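Local coordinates for hypothetical protein PH1136 (Pyrococcus horikoshii, PDB 1IXL) that is of unknown function but adopts the hot-dog fold of the thioesterase superfamily and may hydrolyse acyl-CoA thioesters, at residues 106-110 against 111-115; 61-65 against 66-70; 44-47 against 48-52. All coordinates share one frame; numbering follows the deposited sequence.

Overall arrangement
From the N terminus the chain forms contacts 3, 2 and 1 in series, without nesting or crossing. Contact 3 is the entry from the loop after strand 27-33 into helix 48-63, while contacts 2 and 1 each close a tight turn. Contact 2 reverses the chain at the far end of that helix and starts strand 68-77, its centre about 23 Å from that of contact 3. Contact 1 is the hairpin between strands 100-109 and 112-123. Leu115, Val114 and Val107 of contact 1 pack on Thr51 of contact 3, and Phe52 of contact 3 meets Leu70 of contact 2, so the helix start touches strand 112-123 through Thr51 and strand 68-77 through Phe52.

Contact 1 (106-110 against 111-115); sequences KVYRE and EEVVL
Arg109 and Glu112 face each other across the type II' turn of a beta hairpin and close it with a two-armed, side-on salt bridge. Arg109 NE reaches Glu112 OE1 at 3.3 Å, and Arg109 NH2 reaches Glu112 OE2 at 2.9 Å. Both oxygens lie in the guanidinium plane, yet the carboxylate is turned 50° against it, and both nitrogens approach from above the carboxylate plane. A bend at chi3 (56°) of Arg109 swings the guanidinium across to Glu112. Val114 CG1 lies over the centre of one guanidinium face, 4.1 Å above it, while NH1 forms a second salt bridge, with Asp85, and a hydrogen bond to Pro80 O, so the group is held on several sides.

Val107 sits opposite a classic beta bulge formed by Val114 and Leu115. Its backbone O accepts a nearly straight hydrogen bond from Val114 N (2.8 Å), and its N donates to Leu115 O. The side chain divides between the two bulge residues: CG1 touches Val114 CG2 at 3.6 Å and CG2 meets Leu115 CD2 at 4.0 Å. On the other face of the hairpin Tyr108 CE2 rests against Val113 CG2 (3.6 Å), and the ring makes a cation-pi contact with Lys90.

Val107 and Leu115 pack on helix 48-63 through Ala55, Val107 also touches strand 86-97, and Thr78 pairs with Val114 just beyond strand 68-77.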
ATOM      1  N   LYS A 106       6.903   2.132  -3.096  1.00 23.15           N
ATOM      2  CA  LYS A 106       8.069   1.287  -2.968  1.00 28.68           C
ATOM      3  C   LYS A 106       7.912   0.643  -1.607  1.00 27.82           C
ATOM      4  O   LYS A 106       7.574   1.318  -0.632  1.00 26.69           O
ATOM      5  CB  LYS A 106       9.362   2.116  -3.041  1.00 26.85           C
ATOM      6  CG  LYS A 106       9.796   2.406  -4.468  1.00 33.88           C
ATOM      7  CD  LYS A 106      11.266   2.779  -4.540  1.00 40.67           C
ATOM      8  CE  LYS A 106      11.454   4.260  -4.762  1.00 43.28           C
ATOM      9  NZ  LYS A 106      10.908   4.634  -6.094  1.00 47.43           N
ATOM     10  N   VAL A 107       8.097  -0.671  -1.550  1.00 26.12           N
ATOM     11  CA  VAL A 107       7.983  -1.357  -0.283  1.00 24.33           C
ATOM     12  C   VAL A 107       9.399  -1.730   0.137  1.00 25.96           C
ATOM     13  O   VAL A 107      10.140  -2.312  -0.654  1.00 25.86           O
ATOM     14  CB  VAL A 107       7.126  -2.616  -0.401  1.00 24.34           C
ATOM     15  CG1 VAL A 107       7.056  -3.320   0.959  1.00 23.36           C
ATOM     16  CG2 VAL A 107       5.710  -2.234  -0.885  1.00 21.05           C
ATOM     17  N   TYR A 108       9.755  -1.381   1.374  1.00 26.71           N
ATOM     18  CA  TYR A 108      11.098  -1.641   1.915  1.00 27.29           C
ATOM     19  C   TYR A 108      11.159  -2.646   3.050  1.00 28.11           C
ATOM     20  O   TYR A 108      10.198  -2.829   3.801  1.00 25.01           O
ATOM     21  CB  TYR A 108      11.715  -0.343   2.480  1.00 29.47           C
ATOM     22  CG  TYR A 108      11.845   0.804   1.496  1.00 31.98           C
ATOM     23  CD1 TYR A 108      10.742   1.600   1.163  1.00 31.55           C
ATOM     24  CD2 TYR A 108      13.059   1.064   0.867  1.00 32.26           C
ATOM     25  CE1 TYR A 108      10.849   2.625   0.213  1.00 32.54           C
ATOM     26  CE2 TYR A 108      13.183   2.083  -0.075  1.00 34.01           C
ATOM     27  CZ  TYR A 108      12.078   2.859  -0.403  1.00 32.85           C
ATOM     28  OH  TYR A 108      12.203   3.853  -1.354  1.00 32.86           O
ATOM     29  N   ARG A 109      12.314  -3.292   3.175  1.00 27.81           N
ATOM     30  CA  ARG A 109      12.578  -4.191   4.298  1.00 29.34           C
ATOM     31  C   ARG A 109      13.868  -3.499   4.730  1.00 32.85           C
ATOM     32  O   ARG A 109      14.913  -3.694   4.124  1.00 30.28           O
ATOM     33  CB  ARG A 109      12.857  -5.623   3.847  1.00 30.44           C
ATOM     34  CG  ARG A 109      13.218  -6.550   5.012  1.00 30.72           C
ATOM     35  CD  ARG A 109      13.386  -7.954   4.501  1.00 24.85           C
ATOM     36  NE  ARG A 109      14.378  -7.986   3.441  1.00 26.57           N
ATOM     37  CZ  ARG A 109      14.333  -8.831   2.418  1.00 29.89           C
ATOM     38  NH1 ARG A 109      13.338  -9.704   2.331  1.00 28.10           N
ATOM     39  NH2 ARG A 109      15.272  -8.796   1.481  1.00 28.95           N
ATOM     40  N   GLU A 110      13.761  -2.643   5.743  1.00 35.49           N
ATOM     41  CA  GLU A 110      14.885  -1.834   6.191  1.00 38.64           C
ATOM     42  C   GLU A 110      15.250  -0.954   4.989  1.00 37.81           C
ATOM     43  O   GLU A 110      14.415  -0.154   4.553  1.00 38.35           O
ATOM     44  CB  GLU A 110      16.039  -2.721   6.654  1.00 42.69           C
ATOM     45  CG  GLU A 110      15.597  -3.645   7.793  1.00 48.67           C
ATOM     46  CD  GLU A 110      16.739  -4.360   8.463  1.00 55.05           C
ATOM     47  OE1 GLU A 110      17.515  -5.037   7.757  1.00 60.77           O
ATOM     48  OE2 GLU A 110      16.859  -4.253   9.705  1.00 60.47           O
ATOM     49  N   GLU A 111      16.444  -1.093   4.421  1.00 36.70           N
ATOM     50  CA  GLU A 111      16.801  -0.237   3.278  1.00 36.52           C
ATOM     51  C   GLU A 111      16.580  -0.854   1.904  1.00 32.54           C
ATOM     52  O   GLU A 111      16.643  -0.164   0.890  1.00 30.83           O
ATOM     53  CB  GLU A 111      18.268   0.211   3.374  1.00 41.55           C
ATOM     54  CG  GLU A 111      18.578   1.136   4.535  1.00 49.33           C
ATOM     55  CD  GLU A 111      17.702   2.367   4.536  1.00 55.19           C
ATOM     56  OE1 GLU A 111      16.492   2.233   4.836  1.00 60.58           O
ATOM     57  OE2 GLU A 111      18.220   3.467   4.230  1.00 59.34           O
ATOM     58  N   GLU A 112      16.325  -2.153   1.865  1.00 31.86           N
ATOM     59  CA  GLU A 112      16.130  -2.838   0.596  1.00 30.55           C
ATOM     60  C   GLU A 112      14.723  -2.682   0.023  1.00 28.76           C
ATOM     61  O   GLU A 112      13.736  -2.734   0.750  1.00 29.23           O
ATOM     62  CB  GLU A 112      16.377  -4.332   0.759  1.00 32.61           C
ATOM     63  CG  GLU A 112      17.564  -4.723   1.603  1.00 35.07           C
ATOM     64  CD  GLU A 112      17.451  -6.169   2.061  1.00 37.04           C
ATOM     65  OE1 GLU A 112      17.238  -6.404   3.277  1.00 41.05           O
ATOM     66  OE2 GLU A 112      17.554  -7.069   1.203  1.00 37.66           O
ATOM     67  N   VAL A 113      14.647  -2.514  -1.289  1.00 27.24           N
ATOM     68  CA  VAL A 113      13.363  -2.435  -1.965  1.00 27.48           C
ATOM     69  C   VAL A 113      12.950  -3.876  -2.309  1.00 26.46           C
ATOM     70  O   VAL A 113      13.747  -4.628  -2.883  1.00 24.99           O
ATOM     71  CB  VAL A 113      13.476  -1.597  -3.255  1.00 28.14           C
ATOM     72  CG1 VAL A 113      12.187  -1.692  -4.063  1.00 31.01           C
ATOM     73  CG2 VAL A 113      13.759  -0.123  -2.884  1.00 30.45           C
ATOM     74  N   VAL A 114      11.736  -4.275  -1.922  1.00 23.21           N
ATOM     75  CA  VAL A 114      11.247  -5.617  -2.232  1.00 22.08           C
ATOM     76  C   VAL A 114      10.140  -5.539  -3.292  1.00 26.01           C
ATOM     77  O   VAL A 114       9.814  -6.533  -3.930  1.00 24.06           O
ATOM     78  CB  VAL A 114      10.710  -6.359  -0.962  1.00 23.69           C
ATOM     79  CG1 VAL A 114      11.826  -6.476   0.076  1.00 27.19           C
ATOM     80  CG2 VAL A 114       9.497  -5.624  -0.366  1.00 24.21           C
ATOM     81  N   LEU A 115       9.549  -4.354  -3.454  1.00 23.27           N
ATOM     82  CA  LEU A 115       8.524  -4.153  -4.472  1.00 24.54           C
ATOM     83  C   LEU A 115       8.493  -2.695  -4.911  1.00 23.38           C
ATOM     84  O   LEU A 115       8.683  -1.803  -4.098  1.00 26.09           O
ATOM     85  CB  LEU A 115       7.123  -4.541  -3.944  1.00 21.20           C
ATOM     86  CG  LEU A 115       5.966  -4.298  -4.950  1.00 22.13           C
ATOM     87  CD1 LEU A 115       4.872  -5.338  -4.726  1.00 24.50           C
ATOM     88  CD2 LEU A 115       5.385  -2.866  -4.813  1.00 20.46           C
TER

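Contact 2 (61-65 against 66-70); sequences LAVNE and PTVVL
The flat carbonyl group of Glu65 receives Val68 from above its plane: Val68 N donates to Glu65 O (3.0 Å) from 50° out of that plane, although the N-H itself points almost straight at the oxygen (165°). At the same oxygen Val68 CG1 presses in at 3.1 Å, a tight approach. Pro66 supplies the nitrogen of this peptide group, and its ring carbon CD is 3.8 Å from Glu65 CG, where the bent Glu65 chain crosses the ring. The carboxylate is directed elsewhere, where Arg7 and Lys101 form long, weak ion pairs with it.

With Pro66 and Thr67 at its corners, the chain makes a type I beta turn from Glu65 to Val68. Val68 holds CG1 between its backbone N and carbonyl carbon (chi1 66°), which puts CG1 against Glu65 O and directs CG2 back to the helix, 3.9 Å from Val63 CG1.

Asn64, with positive phi, ends the helical path. Its amide binds the backbone of Glu5 and Arg7, and Thr67 OG1 bonds to Leu124 O. Across the turn itself, therefore, one backbone hydrogen bond and an apolar valine pair hold the reversal, while these polar side chains are satisfied by chain outside it.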
ATOM      1  N   LEU A  61      -3.952   5.479   0.840  1.00 23.74           N
ATOM      2  CA  LEU A  61      -3.774   6.518   1.869  1.00 23.52           C
ATOM      3  C   LEU A  61      -2.985   7.714   1.382  1.00 24.05           C
ATOM      4  O   LEU A  61      -3.075   8.791   1.971  1.00 24.64           O
ATOM      5  CB  LEU A  61      -3.145   5.949   3.156  1.00 23.45           C
ATOM      6  CG  LEU A  61      -4.030   4.881   3.817  1.00 23.39           C
ATOM      7  CD1 LEU A  61      -3.468   4.458   5.178  1.00 23.34           C
ATOM      8  CD2 LEU A  61      -5.429   5.418   3.984  1.00 21.50           C
ATOM      9  N   ALA A  62      -2.209   7.547   0.317  1.00 23.10           N
ATOM     10  CA  ALA A  62      -1.485   8.684  -0.221  1.00 23.85           C
ATOM     11  C   ALA A  62      -2.535   9.619  -0.850  1.00 26.80           C
ATOM     12  O   ALA A  62      -2.328  10.831  -0.922  1.00 22.65           O
ATOM     13  CB  ALA A  62      -0.460   8.238  -1.254  1.00 26.07           C
ATOM     14  N   VAL A  63      -3.662   9.066  -1.299  1.00 23.03           N
ATOM     15  CA  VAL A  63      -4.723   9.909  -1.878  1.00 24.71           C
ATOM     16  C   VAL A  63      -5.644  10.314  -0.738  1.00 25.09           C
ATOM     17  O   VAL A  63      -6.046  11.467  -0.630  1.00 26.07           O
ATOM     18  CB  VAL A  63      -5.513   9.162  -2.963  1.00 25.46           C
ATOM     19  CG1 VAL A  63      -6.659  10.051  -3.491  1.00 30.03           C
ATOM     20  CG2 VAL A  63      -4.554   8.771  -4.106  1.00 22.32           C
ATOM     21  N   ASN A  64      -5.990   9.339   0.095  1.00 25.72           N
ATOM     22  CA  ASN A  64      -6.793   9.559   1.290  1.00 28.82           C
ATOM     23  C   ASN A  64      -8.088  10.332   1.079  1.00 31.56           C
ATOM     24  O   ASN A  64      -8.375  11.298   1.782  1.00 32.22           O
ATOM     25  CB  ASN A  64      -5.932  10.262   2.348  1.00 27.54           C
ATOM     26  CG  ASN A  64      -6.558  10.228   3.734  1.00 26.05           C
ATOM     27  OD1 ASN A  64      -7.220   9.259   4.103  1.00 26.50           O
ATOM     28  ND2 ASN A  64      -6.340  11.291   4.518  1.00 26.73           N
ATOM     29  N   GLU A  65      -8.871   9.875   0.114  1.00 31.68           N
ATOM     30  CA  GLU A  65     -10.155  10.471  -0.207  1.00 32.44           C
ATOM     31  C   GLU A  65     -11.117   9.319   0.062  1.00 28.42           C
ATOM     32  O   GLU A  65     -10.845   8.195  -0.335  1.00 28.73           O
ATOM     33  CB  GLU A  65     -10.165  10.864  -1.679  1.00 38.72           C
ATOM     34  CG  GLU A  65     -10.953  12.086  -1.962  1.00 47.63           C
ATOM     35  CD  GLU A  65     -10.118  13.342  -1.884  1.00 52.34           C
ATOM     36  OE1 GLU A  65      -9.428  13.653  -2.885  1.00 50.58           O
ATOM     37  OE2 GLU A  65     -10.148  14.010  -0.825  1.00 53.57           O
ATOM     38  N   PRO A  66     -12.251   9.573   0.737  1.00 28.02           N
ATOM     39  CA  PRO A  66     -13.221   8.512   1.048  1.00 26.76           C
ATOM     40  C   PRO A  66     -13.533   7.475  -0.038  1.00 28.25           C
ATOM     41  O   PRO A  66     -13.464   6.256   0.204  1.00 29.39           O
ATOM     42  CB  PRO A  66     -14.467   9.294   1.453  1.00 30.53           C
ATOM     43  CG  PRO A  66     -13.872  10.526   2.130  1.00 27.72           C
ATOM     44  CD  PRO A  66     -12.730  10.891   1.208  1.00 27.66           C
ATOM     45  N   THR A  67     -13.871   7.963  -1.226  1.00 25.20           N
ATOM     46  CA  THR A  67     -14.224   7.115  -2.354  1.00 26.98           C
ATOM     47  C   THR A  67     -13.063   6.607  -3.227  1.00 28.03           C
ATOM     48  O   THR A  67     -13.310   6.050  -4.307  1.00 29.83           O
ATOM     49  CB  THR A  67     -15.194   7.866  -3.286  1.00 26.73           C
ATOM     50  OG1 THR A  67     -14.550   9.049  -3.783  1.00 27.95           O
ATOM     51  CG2 THR A  67     -16.459   8.259  -2.532  1.00 25.93           C
ATOM     52  N   VAL A  68     -11.815   6.774  -2.795  1.00 24.29           N
ATOM     53  CA  VAL A  68     -10.701   6.336  -3.652  1.00 25.24           C
ATOM     54  C   VAL A  68     -10.718   4.816  -3.896  1.00 25.17           C
ATOM     55  O   VAL A  68     -11.103   4.039  -3.022  1.00 25.49           O
ATOM     56  CB  VAL A  68      -9.327   6.770  -3.058  1.00 23.99           C
ATOM     57  CG1 VAL A  68      -9.068   6.033  -1.746  1.00 22.08           C
ATOM     58  CG2 VAL A  68      -8.198   6.508  -4.085  1.00 23.15           C
ATOM     59  N   VAL A  69     -10.349   4.400  -5.104  1.00 26.69           N
ATOM     60  CA  VAL A  69     -10.300   2.978  -5.439  1.00 25.47           C
ATOM     61  C   VAL A  69      -9.108   2.707  -6.354  1.00 24.52           C
ATOM     62  O   VAL A  69      -8.600   3.608  -7.012  1.00 24.10           O
ATOM     63  CB  VAL A  69     -11.614   2.494  -6.134  1.00 26.87           C
ATOM     64  CG1 VAL A  69     -11.765   3.123  -7.510  1.00 25.44           C
ATOM     65  CG2 VAL A  69     -11.599   0.996  -6.256  1.00 34.00           C
ATOM     66  N   LEU A  70      -8.633   1.471  -6.399  1.00 25.97           N
ATOM     67  CA  LEU A  70      -7.494   1.201  -7.281  1.00 24.99           C
ATOM     68  C   LEU A  70      -8.018   0.679  -8.623  1.00 23.17           C
ATOM     69  O   LEU A  70      -8.776  -0.299  -8.672  1.00 22.74           O
ATOM     70  CB  LEU A  70      -6.546   0.183  -6.639  1.00 23.37           C
ATOM     71  CG  LEU A  70      -5.329  -0.193  -7.488  1.00 22.69           C
ATOM     72  CD1 LEU A  70      -4.498   1.068  -7.812  1.00 17.79           C
ATOM     73  CD2 LEU A  70      -4.473  -1.251  -6.704  1.00 20.45           C
TER

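Contact 3 (44-47 against 48-52); sequences GLVH and GGFTF
His47 meets Phe50 through both backbone and side chain where the loop enters helix 48-63. Among the hydrogen bonds, Phe50 N donates to His47 O at 3.1 Å, with an N-H...O angle of 151°. The donor stands above the carbonyl plane rather than within it, consistent with a bond spanning only three residues in the first turn. Further along, Phe52 N bonds to Gly48 O at 2.9 Å, a four-residue spacing that shows the regular helix under way. Backbone bonds also fix the approach to the helix: Val46 pairs with Val81 and His47 with Met38. Separately, the Asp41 carboxylate (OD2) accepts the N-H of Leu45.

Aromatic contacts form a second group. The imidazole of His47 has Gly49 N over one face, 3.5 Å above the ring plane and displaced toward its rim on the CD2 side. With CG anti to the backbone N (chi1 -170°), the ring is carried forward over the start of the helix. The Phe50 ring is met at its edge by His47 O, which lies near the ring plane, 3.6 Å from CD2.

Apolar packing completes the junction. His47 CB touches Phe50 CD2 at 3.8 Å, and Val46 CG1 comes more loosely to Phe50 CB at 4.4 Å. Both Val46 and Phe50 also rest on Met38, tying the loop to the helix start.

The His47-Gly48-Gly49 run leading into the long helix matches the HGG signature of PaaI-like hot-dog thioesterases. In such relatives, backbone N-H groups at this helix start face the thioester carbonyl; a similar role here is possible, though the function of this protein remains unestablished.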
ATOM      1  N   GLY A  44       9.397 -20.659   4.012  1.00 29.44           N
ATOM      2  CA  GLY A  44       8.936 -19.406   4.583  1.00 30.13           C
ATOM      3  C   GLY A  44       8.729 -18.269   3.600  1.00 28.76           C
ATOM      4  O   GLY A  44       8.655 -17.114   4.004  1.00 29.10           O
ATOM      5  N   LEU A  45       8.642 -18.585   2.314  1.00 25.99           N
ATOM      6  CA  LEU A  45       8.445 -17.554   1.312  1.00 23.00           C
ATOM      7  C   LEU A  45       7.043 -16.947   1.454  1.00 23.03           C
ATOM      8  O   LEU A  45       6.045 -17.662   1.467  1.00 21.88           O
ATOM      9  CB  LEU A  45       8.646 -18.138  -0.093  1.00 22.80           C
ATOM     10  CG  LEU A  45       8.407 -17.233  -1.303  1.00 22.56           C
ATOM     11  CD1 LEU A  45       9.403 -16.066  -1.290  1.00 22.11           C
ATOM     12  CD2 LEU A  45       8.565 -18.056  -2.585  1.00 22.01           C
ATOM     13  N   VAL A  46       6.991 -15.626   1.601  1.00 22.92           N
ATOM     14  CA  VAL A  46       5.729 -14.909   1.730  1.00 21.32           C
ATOM     15  C   VAL A  46       5.099 -14.655   0.361  1.00 21.75           C
ATOM     16  O   VAL A  46       5.758 -14.230  -0.583  1.00 23.36           O
ATOM     17  CB  VAL A  46       5.930 -13.558   2.456  1.00 22.30           C
ATOM     18  CG1 VAL A  46       4.613 -12.741   2.421  1.00 24.88           C
ATOM     19  CG2 VAL A  46       6.347 -13.819   3.908  1.00 24.40           C
ATOM     20  N   HIS A  47       3.810 -14.924   0.251  1.00 23.02           N
ATOM     21  CA  HIS A  47       3.126 -14.717  -1.016  1.00 23.05           C
ATOM     22  C   HIS A  47       3.128 -13.238  -1.398  1.00 19.77           C
ATOM     23  O   HIS A  47       2.833 -12.377  -0.572  1.00 21.34           O
ATOM     24  CB  HIS A  47       1.689 -15.243  -0.913  1.00 20.56           C
ATOM     25  CG  HIS A  47       0.978 -15.296  -2.226  1.00 18.10           C
ATOM     26  ND1 HIS A  47       1.535 -15.856  -3.352  1.00 22.97           N
ATOM     27  CD2 HIS A  47      -0.259 -14.871  -2.585  1.00 20.21           C
ATOM     28  CE1 HIS A  47       0.672 -15.775  -4.352  1.00 21.90           C
ATOM     29  NE2 HIS A  47      -0.424 -15.179  -3.910  1.00 21.03           N
ATOM     30  N   GLY A  48       3.445 -12.953  -2.662  1.00 24.63           N
ATOM     31  CA  GLY A  48       3.493 -11.584  -3.150  1.00 23.50           C
ATOM     32  C   GLY A  48       2.165 -10.849  -3.055  1.00 24.47           C
ATOM     33  O   GLY A  48       2.114  -9.611  -3.112  1.00 22.09           O
ATOM     34  N   GLY A  49       1.080 -11.603  -2.903  1.00 24.71           N
ATOM     35  CA  GLY A  49      -0.217 -10.956  -2.783  1.00 21.38           C
ATOM     36  C   GLY A  49      -0.283 -10.093  -1.535  1.00 20.04           C
ATOM     37  O   GLY A  49      -0.958  -9.057  -1.509  1.00 21.40           O
ATOM     38  N   PHE A  50       0.406 -10.504  -0.476  1.00 21.58           N
ATOM     39  CA  PHE A  50       0.373  -9.704   0.745  1.00 21.26           C
ATOM     40  C   PHE A  50       1.197  -8.425   0.609  1.00 21.66           C
ATOM     41  O   PHE A  50       0.783  -7.354   1.053  1.00 21.51           O
ATOM     42  CB  PHE A  50       0.830 -10.565   1.930  1.00 22.09           C
ATOM     43  CG  PHE A  50      -0.111 -11.706   2.219  1.00 23.92           C
ATOM     44  CD1 PHE A  50      -1.343 -11.465   2.822  1.00 24.93           C
ATOM     45  CD2 PHE A  50       0.191 -12.998   1.804  1.00 23.16           C
ATOM     46  CE1 PHE A  50      -2.260 -12.486   3.004  1.00 23.44           C
ATOM     47  CE2 PHE A  50      -0.720 -14.031   1.979  1.00 22.55           C
ATOM     48  CZ  PHE A  50      -1.949 -13.783   2.579  1.00 20.40           C
ATOM     49  N   THR A  51       2.350  -8.553  -0.031  1.00 19.98           N
ATOM     50  CA  THR A  51       3.225  -7.421  -0.272  1.00 20.38           C
ATOM     51  C   THR A  51       2.501  -6.411  -1.157  1.00 21.43           C
ATOM     52  O   THR A  51       2.577  -5.182  -0.935  1.00 22.45           O
ATOM     53  CB  THR A  51       4.491  -7.881  -0.977  1.00 21.38           C
ATOM     54  OG1 THR A  51       5.077  -8.939  -0.220  1.00 25.17           O
ATOM     55  CG2 THR A  51       5.484  -6.723  -1.087  1.00 22.72           C
ATOM     56  N   PHE A  52       1.799  -6.924  -2.164  1.00 19.73           N
ATOM     57  CA  PHE A  52       1.020  -6.056  -3.060  1.00 19.28           C
ATOM     58  C   PHE A  52      -0.114  -5.386  -2.280  1.00 20.70           C
ATOM     59  O   PHE A  52      -0.378  -4.199  -2.462  1.00 21.43           O
ATOM     60  CB  PHE A  52       0.412  -6.866  -4.216  1.00 20.08           C
ATOM     61  CG  PHE A  52      -0.507  -6.055  -5.121  1.00 20.41           C
ATOM     62  CD1 PHE A  52      -0.027  -5.478  -6.290  1.00 22.01           C
ATOM     63  CD2 PHE A  52      -1.843  -5.870  -4.789  1.00 19.81           C
ATOM     64  CE1 PHE A  52      -0.877  -4.716  -7.124  1.00 21.48           C
ATOM     65  CE2 PHE A  52      -2.712  -5.109  -5.607  1.00 19.09           C
ATOM     66  CZ  PHE A  52      -2.222  -4.531  -6.780  1.00 19.27           C
TER